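Local coordinates for protein oxalate--CoA ligase (Arabidopsis thaliana, PDB 5IE2) that binds ATP and belongs to the ANL superfamily of AMP-binding enzymes, at residues A[168-173]-A[313-318]. Numbering follows the deposited sequence.
With ATP (adenosine-5'-triphosphate), chain C.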
loop_
_atom_site.group_PDB
_atom_site.type_symbol
_atom_site.label_atom_id
_atom_site.label_comp_id
_atom_site.label_asym_id
_atom_site.label_seq_id
_atom_site.Cartn_x
_atom_site.Cartn_y
_atom_site.Cartn_z
ATOM N N LEU A 168 10.592 -5.239 -3.883
ATOM C CA LEU A 168 9.492 -4.531 -4.582
ATOM C C LEU A 168 10.088 -3.437 -5.444
ATOM O O LEU A 168 11.240 -3.044 -5.248
ATOM C CB LEU A 168 8.507 -3.880 -3.586
ATOM C CG LEU A 168 7.750 -4.871 -2.742
ATOM C CD1 LEU A 168 6.988 -4.168 -1.655
ATOM C CD2 LEU A 168 6.822 -5.633 -3.667
ATOM N N HIS A 169 9.301 -2.951 -6.398
ATOM C CA HIS A 169 9.642 -1.735 -7.121
ATOM C C HIS A 169 8.659 -0.660 -6.711
ATOM O O HIS A 169 7.550 -0.954 -6.274
ATOM C CB HIS A 169 9.596 -1.939 -8.631
ATOM C CG HIS A 169 10.858 -2.504 -9.188
ATOM N ND1 HIS A 169 11.134 -3.858 -9.200
ATOM C CD2 HIS A 169 11.957 -1.891 -9.704
ATOM C CE1 HIS A 169 12.334 -4.054 -9.732
ATOM N NE2 HIS A 169 12.851 -2.878 -10.051
ATOM N N THR A 170 9.080 0.590 -6.797
ATOM C CA THR A 170 8.163 1.701 -6.529
ATOM C C THR A 170 7.111 1.863 -7.652
ATOM O O THR A 170 7.305 1.339 -8.747
ATOM C CB THR A 170 8.923 2.980 -6.345
ATOM O OG1 THR A 170 9.803 3.173 -7.462
ATOM C CG2 THR A 170 9.731 2.898 -5.031
ATOM N N SER A 171 5.985 2.527 -7.355
ATOM C CA SER A 171 4.841 2.611 -8.280
ATOM C C SER A 171 5.095 3.347 -9.628
ATOM O O SER A 171 4.250 3.271 -10.517
ATOM C CB SER A 171 3.655 3.281 -7.566
ATOM O OG SER A 171 3.138 2.450 -6.527
ATOM N N GLY A 172 6.222 4.047 -9.793
ATOM C CA GLY A 172 6.538 4.672 -11.075
ATOM C C GLY A 172 5.880 6.045 -11.298
ATOM O O GLY A 172 5.788 6.577 -12.429
ATOM N N THR A 173 5.451 6.655 -10.197
ATOM C CA THR A 173 4.730 7.911 -10.254
ATOM C C THR A 173 5.577 9.102 -10.761
ATOM O O THR A 173 5.149 9.829 -11.660
ATOM C CB THR A 173 4.144 8.236 -8.864
ATOM O OG1 THR A 173 3.350 7.121 -8.399
ATOM C CG2 THR A 173 3.280 9.526 -8.922
ATOM N N ALA A 313 2.723 6.821 3.912
ATOM C CA ALA A 313 3.537 5.611 3.780
ATOM C C ALA A 313 4.240 5.535 2.437
ATOM O O ALA A 313 3.842 6.202 1.526
ATOM C CB ALA A 313 2.663 4.347 3.954
ATOM N N MET A 314 5.304 4.737 2.341
ATOM C CA MET A 314 5.962 4.560 1.044
ATOM C C MET A 314 6.730 3.256 1.046
ATOM O O MET A 314 7.060 2.698 2.099
ATOM C CB MET A 314 6.879 5.771 0.735
ATOM C CG MET A 314 8.151 5.857 1.615
ATOM S SD MET A 314 8.950 7.476 1.375
ATOM C CE MET A 314 9.183 7.610 -0.409
ATOM N N THR A 315 7.007 2.738 -0.145
ATOM C CA THR A 315 7.656 1.452 -0.252
ATOM C C THR A 315 9.004 1.457 0.491
ATOM O O THR A 315 9.338 0.486 1.125
ATOM C CB THR A 315 7.899 1.091 -1.754
ATOM O OG1 THR A 315 6.644 1.085 -2.430
ATOM C CG2 THR A 315 8.513 -0.282 -1.896
ATOM N N GLU A 316 9.763 2.535 0.357
ATOM C CA GLU A 316 11.105 2.604 0.983
ATOM C C GLU A 316 11.113 2.611 2.518
ATOM O O GLU A 316 12.154 2.356 3.152
ATOM C CB GLU A 316 11.846 3.866 0.513
ATOM C CG GLU A 316 12.276 3.867 -0.930
ATOM C CD GLU A 316 11.213 4.541 -1.840
ATOM O OE1 GLU A 316 10.006 4.426 -1.542
ATOM O OE2 GLU A 316 11.623 5.192 -2.836
ATOM N N ALA A 317 9.966 2.927 3.101
ATOM C CA ALA A 317 9.779 2.931 4.567
ATOM C C ALA A 317 9.109 1.624 5.022
ATOM O O ALA A 317 8.611 1.560 6.133
ATOM C CB ALA A 317 8.874 4.172 4.963
ATOM N N THR A 318 9.040 0.616 4.142
ATOM C CA THR A 318 8.248 -0.612 4.432
ATOM C C THR A 318 6.813 -0.152 4.864
ATOM O O THR A 318 6.268 -0.586 5.877
ATOM C CB THR A 318 8.943 -1.524 5.509
ATOM O OG1 THR A 318 10.305 -1.659 5.106
ATOM C CG2 THR A 318 8.338 -2.956 5.532
HETATM P PG ATP C . 7.692 6.280 -7.448
HETATM O O1G ATP C . 7.662 7.738 -7.907
HETATM O O2G ATP C . 8.119 5.336 -8.515
HETATM O O3G ATP C . 8.518 6.117 -6.174
HETATM P PB ATP C . 5.384 6.255 -5.714
HETATM O O1B ATP C . 3.904 6.425 -5.977
HETATM O O2B ATP C . 6.174 7.332 -5.062
HETATM O O3B ATP C . 6.170 5.816 -7.086
HETATM P PA ATP C . 4.812 4.432 -3.461
HETATM O O1A ATP C . 5.940 4.026 -2.521
HETATM O O2A ATP C . 3.772 3.448 -3.829
HETATM O O3A ATP C . 5.507 4.872 -4.849
HETATM O "O5'" ATP C . 4.170 5.797 -2.923
HETATM C "C5'" ATP C . 4.688 6.554 -1.801
HETATM C "C4'" ATP C . 4.289 8.019 -2.052
HETATM O "O4'" ATP C . 2.860 8.144 -1.926
HETATM C "C3'" ATP C . 4.779 8.941 -0.978
HETATM O "O3'" ATP C . 6.136 9.298 -1.233
HETATM C "C2'" ATP C . 3.841 10.124 -1.092
HETATM O "O2'" ATP C . 4.196 10.894 -2.251
HETATM C "C1'" ATP C . 2.552 9.436 -1.436
HETATM N N9 ATP C . 1.666 9.263 -0.260
HETATM C C8 ATP C . 1.553 8.205 0.553
HETATM N N7 ATP C . 0.592 8.459 1.494
HETATM C C5 ATP C . 0.091 9.709 1.225
HETATM C C6 ATP C . -0.955 10.576 1.814
HETATM N N6 ATP C . -1.708 10.121 2.871
HETATM N N1 ATP C . -1.154 11.777 1.224
HETATM C C2 ATP C . -0.438 12.190 0.152
HETATM N N3 ATP C . 0.540 11.454 -0.436
HETATM C C4 ATP C . 0.808 10.219 0.077
#
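Thr170 and Thr315 meet through carbon: CG2 of Thr170 lies 4.2 Å from CB of Thr315. Thr315 places its own methyl anti to the backbone N (chi1 -58°), where CG2 comes to 4.0 Å from CB of Leu168; Val215 of helix 215-227 and Val180 of strand 179-183 also touch Thr315. A threonine suits this place, its methyl packing on Leu168 while its OG1 lies near O1A of ATP. The Glu316 side chain, bent at chi2, crosses that of Thr170 at about a right angle, with OE2 of Glu316 3.7 Å from CG2 of Thr170. Tyr374 OH is hydrogen-bonded to that oxygen, and the side chain is about 4 Å from a bound magnesium ion, where a negative charge would probably be favourable.

No hydrogen bond joins 168-173 directly to 313-318; their polar link runs through ATP. The segment 168-173, leaving strand 164-169 for the turn toward strand 179-183, opens the phosphate-binding Ser/Thr/Gly-rich loop of the ANL fold, while 313-318 follows strand 308-314 and supplies the threonine and glutamate of a second family motif.

Around the gamma-phosphate, Thr170 OG1, itself hydrogen-bonded to Lys178 N, and Gly172 N both donate to O2G of ATP, the latter at 2.6 Å. Gly172 takes backbone angles at which a side chain would press on the preceding carbonyl. Thr173 OG1 binds O1B of the beta-phosphate at 2.6 Å. Ser171 OG reaches O2A of the alpha-phosphate, whose O1A receives a nearly straight bond from Thr315 N (2.9 Å, 168°). Met314 packs CB against C5' of ATP at 3.4 Å, its flexible apolar chain reaching on to the ribose.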